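Local coordinates for protein Baccell_00875 (Bacteroides cellulosilyticus DSM 14838, PDB 5NO8) that probably acts as a polysaccharide lyase that removes the rhamnose caps, linked through glucuronic acid, from complex arabinogalactan proteins, at residues W72-F77 / V103-G108; L402-L407 / V454-F459; S584-E589 / E671-Y676. All coordinates share one frame; numbering follows the deposited sequence.

Contact 1 (W72-F77 / V103-G108)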
loop_
_atom_site.group_PDB
_atom_site.type_symbol
_atom_site.label_atom_id
_atom_site.label_comp_id
_atom_site.label_asym_id
_atom_site.label_seq_id
_atom_site.Cartn_x
_atom_site.Cartn_y
_atom_site.Cartn_z
ATOM N N TRP A 72 -21.681 -7.040 -8.448
ATOM C CA TRP A 72 -20.944 -8.255 -8.078
ATOM C C TRP A 72 -21.454 -9.439 -8.871
ATOM O O TRP A 72 -22.673 -9.754 -8.870
ATOM C CB TRP A 72 -21.124 -8.531 -6.584
ATOM C CG TRP A 72 -20.473 -9.758 -6.102
ATOM C CD1 TRP A 72 -20.810 -11.038 -6.423
ATOM C CD2 TRP A 72 -19.400 -9.851 -5.180
ATOM N NE1 TRP A 72 -20.008 -11.923 -5.769
ATOM C CE2 TRP A 72 -19.145 -11.218 -4.979
ATOM C CE3 TRP A 72 -18.638 -8.913 -4.477
ATOM C CZ2 TRP A 72 -18.116 -11.672 -4.159
ATOM C CZ3 TRP A 72 -17.636 -9.374 -3.636
ATOM C CH2 TRP A 72 -17.378 -10.728 -3.494
ATOM N N GLY A 73 -20.551 -10.131 -9.557
ATOM C CA GLY A 73 -20.955 -11.308 -10.313
ATOM C C GLY A 73 -21.149 -11.072 -11.792
ATOM O O GLY A 73 -21.218 -12.043 -12.570
ATOM N N LEU A 74 -21.244 -9.808 -12.195
ATOM C CA LEU A 74 -21.161 -9.434 -13.574
ATOM C C LEU A 74 -19.691 -9.419 -13.973
ATOM O O LEU A 74 -18.806 -9.589 -13.132
ATOM C CB LEU A 74 -21.841 -8.107 -13.856
ATOM C CG LEU A 74 -23.315 -8.061 -13.419
ATOM C CD1 LEU A 74 -23.875 -6.709 -13.817
ATOM C CD2 LEU A 74 -24.135 -9.224 -13.971
ATOM N N GLY A 75 -19.433 -9.295 -15.256
ATOM C CA GLY A 75 -18.035 -9.353 -15.705
ATOM C C GLY A 75 -17.903 -9.175 -17.180
ATOM O O GLY A 75 -18.823 -8.688 -17.847
ATOM N N TYR A 76 -16.743 -9.565 -17.690
ATOM C CA TYR A 76 -16.385 -9.340 -19.075
ATOM C C TYR A 76 -15.292 -10.276 -19.548
ATOM O O TYR A 76 -14.621 -10.924 -18.760
ATOM C CB TYR A 76 -15.952 -7.864 -19.275
ATOM C CG TYR A 76 -14.832 -7.427 -18.352
ATOM C CD1 TYR A 76 -13.510 -7.679 -18.669
ATOM C CD2 TYR A 76 -15.102 -6.763 -17.151
ATOM C CE1 TYR A 76 -12.493 -7.279 -17.818
ATOM C CE2 TYR A 76 -14.087 -6.378 -16.275
ATOM C CZ TYR A 76 -12.778 -6.626 -16.634
ATOM O OH TYR A 76 -11.773 -6.246 -15.798
ATOM N N PHE A 77 -15.138 -10.352 -20.863
ATOM C CA PHE A 77 -14.076 -11.132 -21.470
ATOM C C PHE A 77 -13.922 -10.662 -22.893
ATOM O O PHE A 77 -14.848 -10.075 -23.485
ATOM C CB PHE A 77 -14.376 -12.640 -21.427
ATOM C CG PHE A 77 -15.669 -13.014 -22.098
ATOM C CD1 PHE A 77 -15.733 -13.146 -23.470
ATOM C CD2 PHE A 77 -16.829 -13.188 -21.364
ATOM C CE1 PHE A 77 -16.928 -13.473 -24.109
ATOM C CE2 PHE A 77 -18.017 -13.519 -22.005
ATOM C CZ PHE A 77 -18.062 -13.653 -23.368
ATOM N N VAL A 103 -28.245 -17.939 -12.246
ATOM C CA VAL A 103 -28.294 -16.912 -13.262
ATOM C C VAL A 103 -27.497 -17.397 -14.466
ATOM O O VAL A 103 -26.355 -17.879 -14.323
ATOM C CB VAL A 103 -27.738 -15.560 -12.749
ATOM C CG1 VAL A 103 -28.159 -14.440 -13.665
ATOM C CG2 VAL A 103 -28.231 -15.233 -11.329
ATOM N N LEU A 104 -28.097 -17.293 -15.644
ATOM C CA LEU A 104 -27.494 -17.743 -16.874
ATOM C C LEU A 104 -27.407 -16.592 -17.850
ATOM O O LEU A 104 -28.406 -15.905 -18.121
ATOM C CB LEU A 104 -28.323 -18.895 -17.445
ATOM C CG LEU A 104 -27.861 -19.590 -18.704
ATOM C CD1 LEU A 104 -26.490 -20.181 -18.489
ATOM C CD2 LEU A 104 -28.876 -20.662 -19.133
ATOM N N TYR A 105 -26.215 -16.399 -18.410
ATOM C CA TYR A 105 -25.947 -15.377 -19.427
ATOM C C TYR A 105 -25.411 -16.085 -20.635
ATOM O O TYR A 105 -24.757 -17.132 -20.510
ATOM C CB TYR A 105 -24.879 -14.358 -18.944
ATOM C CG TYR A 105 -25.135 -13.722 -17.613
ATOM C CD1 TYR A 105 -24.839 -14.412 -16.429
ATOM C CD2 TYR A 105 -25.722 -12.456 -17.500
ATOM C CE1 TYR A 105 -25.081 -13.852 -15.194
ATOM C CE2 TYR A 105 -25.983 -11.882 -16.243
ATOM C CZ TYR A 105 -25.681 -12.591 -15.098
ATOM O OH TYR A 105 -25.909 -12.078 -13.840
ATOM N N ARG A 106 -25.637 -15.510 -21.814
ATOM C CA ARG A 106 -25.101 -16.046 -23.052
ATOM C C ARG A 106 -24.622 -14.870 -23.875
ATOM O O ARG A 106 -25.415 -14.021 -24.285
ATOM C CB ARG A 106 -26.121 -16.893 -23.814
ATOM C CG ARG A 106 -25.643 -17.455 -25.140
ATOM C CD ARG A 106 -24.535 -18.515 -25.013
ATOM N NE ARG A 106 -24.220 -19.007 -26.334
ATOM C CZ ARG A 106 -24.807 -20.032 -26.951
ATOM N NH1 ARG A 106 -25.691 -20.782 -26.332
ATOM N NH2 ARG A 106 -24.443 -20.345 -28.186
ATOM N N GLU A 107 -23.313 -14.831 -24.085
ATOM C CA GLU A 107 -22.665 -13.703 -24.737
ATOM C C GLU A 107 -21.859 -14.275 -25.884
ATOM O O GLU A 107 -20.750 -14.828 -25.695
ATOM C CB GLU A 107 -21.779 -12.946 -23.747
ATOM C CG GLU A 107 -22.507 -12.358 -22.533
ATOM C CD GLU A 107 -23.574 -11.335 -22.862
ATOM O OE1 GLU A 107 -23.433 -10.625 -23.883
ATOM O OE2 GLU A 107 -24.542 -11.224 -22.059
ATOM N N GLY A 108 -22.444 -14.198 -27.078
ATOM C CA GLY A 108 -21.831 -14.817 -28.247
ATOM C C GLY A 108 -21.808 -16.320 -28.043
ATOM O O GLY A 108 -22.820 -16.928 -27.657
#
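Leu74 CA and Tyr105 CA stand 9.6 Å apart, and Phe77 CA and Glu107 CA 9.5 Å. This is side-chain packing between two sheets, as in a beta-sandwich. Strand 75-81 belongs to the mixed sheet, and strand 102-107 belongs to the antiparallel sheet facing it. Tyr105 and Glu107 both direct their CB atoms at 72-77, while Arg106 between them points away. The side chains of Leu74 and Tyr105 cross at about a right angle. One methyl of the leucine does the touching: Leu74 CD2 is 3.9 Å from Tyr105 CZ and comes obliquely to the ring. The same methyl lies beside the hydroxyl, with Leu74 CD2 to Tyr105 OH at 3.4 Å. That hydroxyl is hydrogen-bonded to the carbonyl of Thr37, and Trp90 meets the tyrosine ring. Phe77 makes the second touch. Its CG sits between the backbone N and the carbonyl carbon (chi1 57°), and the far end of the ring reaches Glu107. Phe77 CZ is 3.8 Å from Glu107 CB. The carboxylate bends away to a salt bridge with Arg88. In the plane of the phenyl ring, at its edge, Glu107 O lies 3.7 Å from Phe77 CZ.

Contact 2 (L402-L407 / V454-F459). With GOL (glycerol), chain F.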
loop_
_atom_site.group_PDB
_atom_site.type_symbol
_atom_site.label_atom_id
_atom_site.label_comp_id
_atom_site.label_asym_id
_atom_site.label_seq_id
_atom_site.Cartn_x
_atom_site.Cartn_y
_atom_site.Cartn_z
ATOM N N LEU A 402 20.228 11.943 3.060
ATOM C CA LEU A 402 21.673 12.208 2.941
ATOM C C LEU A 402 22.341 12.503 4.285
ATOM O O LEU A 402 23.479 12.067 4.496
ATOM C CB LEU A 402 22.000 13.257 1.911
ATOM C CG LEU A 402 22.228 12.749 0.489
ATOM C CD1 LEU A 402 21.090 11.906 -0.073
ATOM C CD2 LEU A 402 22.548 13.905 -0.434
ATOM N N VAL A 403 21.636 13.178 5.201
ATOM C CA VAL A 403 22.158 13.340 6.572
ATOM C C VAL A 403 22.355 12.001 7.267
ATOM O O VAL A 403 23.399 11.763 7.869
ATOM C CB VAL A 403 21.245 14.190 7.492
ATOM C CG1 VAL A 403 21.829 14.228 8.900
ATOM C CG2 VAL A 403 21.092 15.579 6.943
ATOM N N LYS A 404 21.348 11.125 7.230
ATOM C CA LYS A 404 21.455 9.868 7.945
ATOM C C LYS A 404 22.623 9.058 7.367
ATOM O O LYS A 404 23.393 8.479 8.118
ATOM C CB LYS A 404 20.147 9.077 7.919
ATOM C CG LYS A 404 19.075 9.746 8.755
ATOM C CD LYS A 404 17.852 8.878 8.924
ATOM C CE LYS A 404 16.780 9.633 9.689
ATOM N NZ LYS A 404 15.715 8.701 10.114
ATOM N N GLN A 405 22.760 9.066 6.050
ATOM C CA GLN A 405 23.856 8.342 5.405
ATOM C C GLN A 405 25.222 9.009 5.736
ATOM O O GLN A 405 26.218 8.323 5.951
ATOM C CB GLN A 405 23.667 8.250 3.895
ATOM C CG GLN A 405 24.671 7.326 3.199
ATOM C CD GLN A 405 24.504 5.831 3.466
ATOM O OE1 GLN A 405 23.756 5.384 4.333
ATOM N NE2 GLN A 405 25.264 5.043 2.721
ATOM N N TYR A 406 25.253 10.323 5.824
ATOM C CA TYR A 406 26.440 11.016 6.303
ATOM C C TYR A 406 26.820 10.579 7.706
ATOM O O TYR A 406 28.008 10.336 8.001
ATOM C CB TYR A 406 26.251 12.545 6.236
ATOM C CG TYR A 406 27.454 13.203 6.856
ATOM C CD1 TYR A 406 28.620 13.368 6.120
ATOM C CD2 TYR A 406 27.458 13.541 8.196
ATOM C CE1 TYR A 406 29.770 13.904 6.709
ATOM C CE2 TYR A 406 28.591 14.085 8.796
ATOM C CZ TYR A 406 29.740 14.267 8.046
ATOM O OH TYR A 406 30.873 14.791 8.638
ATOM N N LEU A 407 25.849 10.455 8.598
ATOM C CA LEU A 407 26.153 10.093 9.978
ATOM C C LEU A 407 26.788 8.695 10.077
ATOM O O LEU A 407 27.564 8.433 11.008
ATOM C CB LEU A 407 24.918 10.202 10.874
ATOM C CG LEU A 407 24.371 11.622 11.054
ATOM C CD1 LEU A 407 23.054 11.556 11.815
ATOM C CD2 LEU A 407 25.390 12.493 11.770
ATOM N N VAL A 454 11.034 20.159 7.100
ATOM C CA VAL A 454 12.062 21.187 7.230
ATOM C C VAL A 454 12.699 21.154 8.615
ATOM O O VAL A 454 13.912 21.226 8.722
ATOM C CB VAL A 454 11.522 22.599 6.902
ATOM C CG1 VAL A 454 12.526 23.681 7.332
ATOM C CG2 VAL A 454 11.269 22.705 5.424
ATOM N N ALA A 455 11.900 21.053 9.669
ATOM C CA ALA A 455 12.420 20.967 11.028
ATOM C C ALA A 455 13.274 19.734 11.255
ATOM O O ALA A 455 14.336 19.800 11.887
ATOM C CB ALA A 455 11.291 20.972 12.025
ATOM N N GLU A 456 12.811 18.599 10.745
ATOM C CA GLU A 456 13.602 17.382 10.814
ATOM C C GLU A 456 14.947 17.638 10.181
ATOM O O GLU A 456 15.957 17.331 10.792
ATOM C CB GLU A 456 12.909 16.208 10.110
ATOM C CG GLU A 456 13.810 14.987 9.921
ATOM C CD GLU A 456 13.456 13.753 10.724
ATOM O OE1 GLU A 456 12.301 13.591 11.196
ATOM O OE2 GLU A 456 14.365 12.886 10.853
ATOM N N LEU A 457 14.970 18.208 8.985
ATOM C CA LEU A 457 16.239 18.476 8.313
ATOM C C LEU A 457 17.167 19.283 9.221
ATOM O O LEU A 457 18.342 18.924 9.409
ATOM C CB LEU A 457 16.061 19.175 6.972
ATOM C CG LEU A 457 17.359 19.602 6.283
ATOM C CD1 LEU A 457 18.168 18.398 5.794
ATOM C CD2 LEU A 457 17.130 20.551 5.141
ATOM N N TYR A 458 16.638 20.358 9.806
ATOM C CA TYR A 458 17.487 21.233 10.628
ATOM C C TYR A 458 18.031 20.526 11.854
ATOM O O TYR A 458 19.228 20.624 12.128
ATOM C CB TYR A 458 16.753 22.548 11.006
ATOM C CG TYR A 458 16.404 23.482 9.873
ATOM C CD1 TYR A 458 17.111 23.513 8.686
ATOM C CD2 TYR A 458 15.358 24.403 10.018
ATOM C CE1 TYR A 458 16.783 24.396 7.668
ATOM C CE2 TYR A 458 15.030 25.291 9.018
ATOM C CZ TYR A 458 15.731 25.295 7.853
ATOM O OH TYR A 458 15.403 26.168 6.855
ATOM N N PHE A 459 17.207 19.772 12.577
ATOM C CA PHE A 459 17.699 19.047 13.730
ATOM C C PHE A 459 18.759 17.999 13.334
ATOM O O PHE A 459 19.759 17.834 14.040
ATOM C CB PHE A 459 16.582 18.378 14.506
ATOM C CG PHE A 459 15.603 19.334 15.158
ATOM C CD1 PHE A 459 16.038 20.346 16.010
ATOM C CD2 PHE A 459 14.230 19.174 14.964
ATOM C CE1 PHE A 459 15.118 21.190 16.634
ATOM C CE2 PHE A 459 13.313 20.018 15.565
ATOM C CZ PHE A 459 13.759 21.021 16.417
HETATM C C1 GOL F . 12.260 10.238 11.436
HETATM O O1 GOL F . 13.684 10.370 11.210
HETATM C C2 GOL F . 11.863 10.533 12.888
HETATM O O2 GOL F . 12.251 11.874 13.262
HETATM C C3 GOL F . 10.338 10.478 13.052
HETATM O O3 GOL F . 9.812 9.145 13.030
#
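Two helices of the alpha-helical domain, 396-409 and 448-465, run side by side in the same direction here, with helix 412-429 between them in sequence. Such an alternation is consistent with an alpha/alpha toroid. Direct contact is slight. Val403 CG2 meets Leu457 CD1 at 4.2 Å, an apolar touch between two methyl groups. The polar link runs through a bound glycerol, probably from the crystallisation liquor. Lys404 is extended beyond CG, and Lys404 NZ donates to glycerol O1 at 2.8 Å. The same hydroxyl donates onward, with glycerol O1 to Glu456 OE2 at 2.6 Å. Glu456 holds CG anti to its backbone N (chi1 169°) and bends at chi2, which brings both carboxylate oxygens to the ligand. Glycerol O2 bonds to Glu456 OE1 at 2.7 Å, and Glu456 OE2 also accepts from Gln460 NE2. With an alanine here both carboxylate oxygens are gone, which would probably leave two glycerol hydroxyls and the amide of Gln460 without this acceptor. Lys404 NZ also donates to the C-terminal carboxylate at Leu694 O and to the carbonyl of Val685, while Gln550 and Tyr624 bind the glycerol as well. Lys404 NZ and Glu456 OE2 are 4.5 Å apart, too far for a salt bridge.

Contact 3 (S584-E589 / E671-Y676)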
loop_
_atom_site.group_PDB
_atom_site.type_symbol
_atom_site.label_atom_id
_atom_site.label_comp_id
_atom_site.label_asym_id
_atom_site.label_seq_id
_atom_site.Cartn_x
_atom_site.Cartn_y
_atom_site.Cartn_z
ATOM N N SER A 584 4.219 -11.573 -0.989
ATOM C CA SER A 584 4.837 -10.744 -2.012
ATOM C C SER A 584 5.517 -9.578 -1.304
ATOM O O SER A 584 4.945 -8.975 -0.418
ATOM C CB SER A 584 3.791 -10.183 -2.970
ATOM O OG SER A 584 4.360 -9.246 -3.876
ATOM N N TYR A 585 6.708 -9.223 -1.753
ATOM C CA TYR A 585 7.391 -8.037 -1.249
ATOM C C TYR A 585 6.600 -6.751 -1.543
ATOM O O TYR A 585 6.721 -5.788 -0.824
ATOM C CB TYR A 585 8.829 -7.938 -1.746
ATOM C CG TYR A 585 8.976 -7.773 -3.241
ATOM C CD1 TYR A 585 9.048 -8.881 -4.072
ATOM C CD2 TYR A 585 8.982 -6.504 -3.830
ATOM C CE1 TYR A 585 9.149 -8.743 -5.458
ATOM C CE2 TYR A 585 9.124 -6.349 -5.195
ATOM C CZ TYR A 585 9.230 -7.477 -6.001
ATOM O OH TYR A 585 9.350 -7.322 -7.358
ATOM N N HIS A 586 5.754 -6.751 -2.565
ATOM C CA HIS A 586 4.932 -5.584 -2.853
ATOM C C HIS A 586 3.863 -5.332 -1.794
ATOM O O HIS A 586 3.411 -4.181 -1.637
ATOM C CB HIS A 586 4.228 -5.751 -4.205
ATOM C CG HIS A 586 5.137 -5.606 -5.378
ATOM N ND1 HIS A 586 5.571 -6.683 -6.120
ATOM C CD2 HIS A 586 5.695 -4.516 -5.936
ATOM C CE1 HIS A 586 6.351 -6.255 -7.100
ATOM N NE2 HIS A 586 6.446 -4.944 -7.010
ATOM N N LEU A 587 3.411 -6.403 -1.147
ATOM C CA LEU A 587 2.198 -6.398 -0.321
ATOM C C LEU A 587 2.379 -6.738 1.132
ATOM O O LEU A 587 1.532 -6.359 1.939
ATOM C CB LEU A 587 1.166 -7.395 -0.873
ATOM C CG LEU A 587 0.828 -7.310 -2.346
ATOM C CD1 LEU A 587 -0.110 -8.442 -2.752
ATOM C CD2 LEU A 587 0.240 -5.963 -2.668
ATOM N N ASN A 588 3.443 -7.454 1.495
ATOM C CA ASN A 588 3.504 -8.082 2.810
ATOM C C ASN A 588 3.765 -7.023 3.886
ATOM O O ASN A 588 4.821 -6.416 3.929
ATOM C CB ASN A 588 4.567 -9.179 2.862
ATOM C CG ASN A 588 4.401 -10.063 4.066
ATOM O OD1 ASN A 588 3.606 -11.033 4.074
ATOM N ND2 ASN A 588 5.122 -9.750 5.089
ATOM N N GLU A 589 2.763 -6.784 4.716
ATOM C CA GLU A 589 2.786 -5.692 5.688
ATOM C C GLU A 589 2.958 -4.310 5.044
ATOM O O GLU A 589 3.544 -3.417 5.622
ATOM C CB GLU A 589 3.817 -5.948 6.785
ATOM C CG GLU A 589 3.607 -7.243 7.540
ATOM C CD GLU A 589 4.219 -7.178 8.941
ATOM O OE1 GLU A 589 5.407 -7.559 9.048
ATOM O OE2 GLU A 589 3.519 -6.728 9.899
ATOM N N GLU A 671 1.255 -2.507 -13.555
ATOM C CA GLU A 671 2.423 -3.361 -13.218
ATOM C C GLU A 671 3.733 -2.696 -13.654
ATOM O O GLU A 671 4.562 -3.301 -14.341
ATOM C CB GLU A 671 2.270 -4.776 -13.770
ATOM C CG GLU A 671 0.968 -5.402 -13.324
ATOM C CD GLU A 671 0.890 -6.887 -13.548
ATOM O OE1 GLU A 671 0.510 -7.290 -14.669
ATOM O OE2 GLU A 671 1.263 -7.638 -12.633
ATOM N N PHE A 672 3.937 -1.458 -13.236
ATOM C CA PHE A 672 5.183 -0.767 -13.557
ATOM C C PHE A 672 5.587 0.178 -12.426
ATOM O O PHE A 672 4.758 0.630 -11.635
ATOM C CB PHE A 672 5.067 0.004 -14.894
ATOM C CG PHE A 672 4.091 1.140 -14.854
ATOM C CD1 PHE A 672 4.440 2.357 -14.323
ATOM C CD2 PHE A 672 2.824 0.995 -15.378
ATOM C CE1 PHE A 672 3.539 3.403 -14.251
ATOM C CE2 PHE A 672 1.924 2.039 -15.331
ATOM C CZ PHE A 672 2.268 3.248 -14.768
ATOM N N TYR A 673 6.886 0.467 -12.389
ATOM C CA TYR A 673 7.445 1.522 -11.537
ATOM C C TYR A 673 7.318 2.822 -12.283
ATOM O O TYR A 673 7.780 2.940 -13.433
ATOM C CB TYR A 673 8.942 1.233 -11.218
ATOM C CG TYR A 673 9.117 0.085 -10.290
ATOM C CD1 TYR A 673 8.931 0.242 -8.937
ATOM C CD2 TYR A 673 9.451 -1.183 -10.764
ATOM C CE1 TYR A 673 9.052 -0.830 -8.058
ATOM C CE2 TYR A 673 9.565 -2.259 -9.886
ATOM C CZ TYR A 673 9.385 -2.063 -8.532
ATOM O OH TYR A 673 9.494 -3.106 -7.646
ATOM N N ASP A 674 6.683 3.804 -11.657
ATOM C CA ASP A 674 6.597 5.115 -12.278
ATOM C C ASP A 674 8.000 5.679 -12.543
ATOM O O ASP A 674 8.884 5.541 -11.692
ATOM C CB ASP A 674 5.806 6.081 -11.425
ATOM C CG ASP A 674 5.475 7.346 -12.182
ATOM O OD1 ASP A 674 6.366 8.226 -12.237
ATOM O OD2 ASP A 674 4.359 7.390 -12.771
ATOM N N PRO A 675 8.223 6.257 -13.733
ATOM C CA PRO A 675 9.567 6.684 -14.092
ATOM C C PRO A 675 10.101 7.954 -13.421
ATOM O O PRO A 675 11.218 8.326 -13.733
ATOM C CB PRO A 675 9.483 6.876 -15.598
ATOM C CG PRO A 675 8.061 7.070 -15.904
ATOM C CD PRO A 675 7.310 6.285 -14.889
ATOM N N TYR A 676 9.329 8.617 -12.559
ATOM C CA TYR A 676 9.867 9.722 -11.767
ATOM C C TYR A 676 10.433 9.207 -10.462
ATOM O O TYR A 676 9.779 8.427 -9.774
ATOM C CB TYR A 676 8.815 10.795 -11.402
ATOM C CG TYR A 676 8.464 11.815 -12.478
ATOM C CD1 TYR A 676 9.172 11.910 -13.681
ATOM C CD2 TYR A 676 7.419 12.720 -12.266
ATOM C CE1 TYR A 676 8.846 12.872 -14.645
ATOM C CE2 TYR A 676 7.084 13.674 -13.233
ATOM C CZ TYR A 676 7.790 13.730 -14.415
ATOM O OH TYR A 676 7.471 14.651 -15.391
HETATM O O HOH W 1 10.877 -5.244 -8.311
#
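Tyr585 and His586 meet Tyr673 where a loop before helix 596-600 comes up to strand 672-677 of a small antiparallel sheet. The place is near the centre of the chain, at the join of the helical domain and the beta domains. The loop is also tied to strand 326-335, through a backbone bond of Tyr585 to Asp331.

The polar link is a water. It is hydrogen-bonded to Tyr585 OH at 2.7 Å and to Tyr673 OH at 2.6 Å, and so joins the two phenols, which do not bond to each other.

The direct touches are van der Waals contacts at the tyrosine hydroxyl. Tyr673 OH lies 3.6 Å from His586 NE2, oblique to the imidazole. It also lies at the edge of the Tyr585 ring, near its plane.

Ring packing sets these groups in place. With chi1 at 64°, CG of Tyr585 is tucked between N and C, which turns the ring so that Tyr585 CE2 lies over one face of the imidazole, toward its rim. Tyr659 meets the rings of both His586 and Tyr673, and Phe650 packs edge-to-face with Tyr673.

Turns shape both backbones. A G1 beta bulge sets Glu671 and Phe672 together opposite Met660. Asp674 makes an Asx turn, in which Tyr676 N bonds to Asp674 OD1 at 3.0 Å. Ser584 makes an ST turn just ahead of the two rings that meet Tyr673: His586 N donates to Ser584 OG at 3.1 Å.

All three contacts are largely buried, but they lie in different parts of the chain. Contact 1 joins two facing sheets in the beta region and is largely apolar. Contact 2 joins two helices on the opposite side of the chain's centre, with centres about 56 Å from contact 1, and has a small apolar touch and a polar side bridged, in this crystal, by glycerol. Contact 3 is nearest the centre of the chain, and a water and aromatic rings join its loop to a short strand. No secondary-structure element is shared between them, and they follow one another along the sequence. Contact 3 comes nearer to contact 1, about 12 Å between nearest atoms, than to contact 2, about 15 Å.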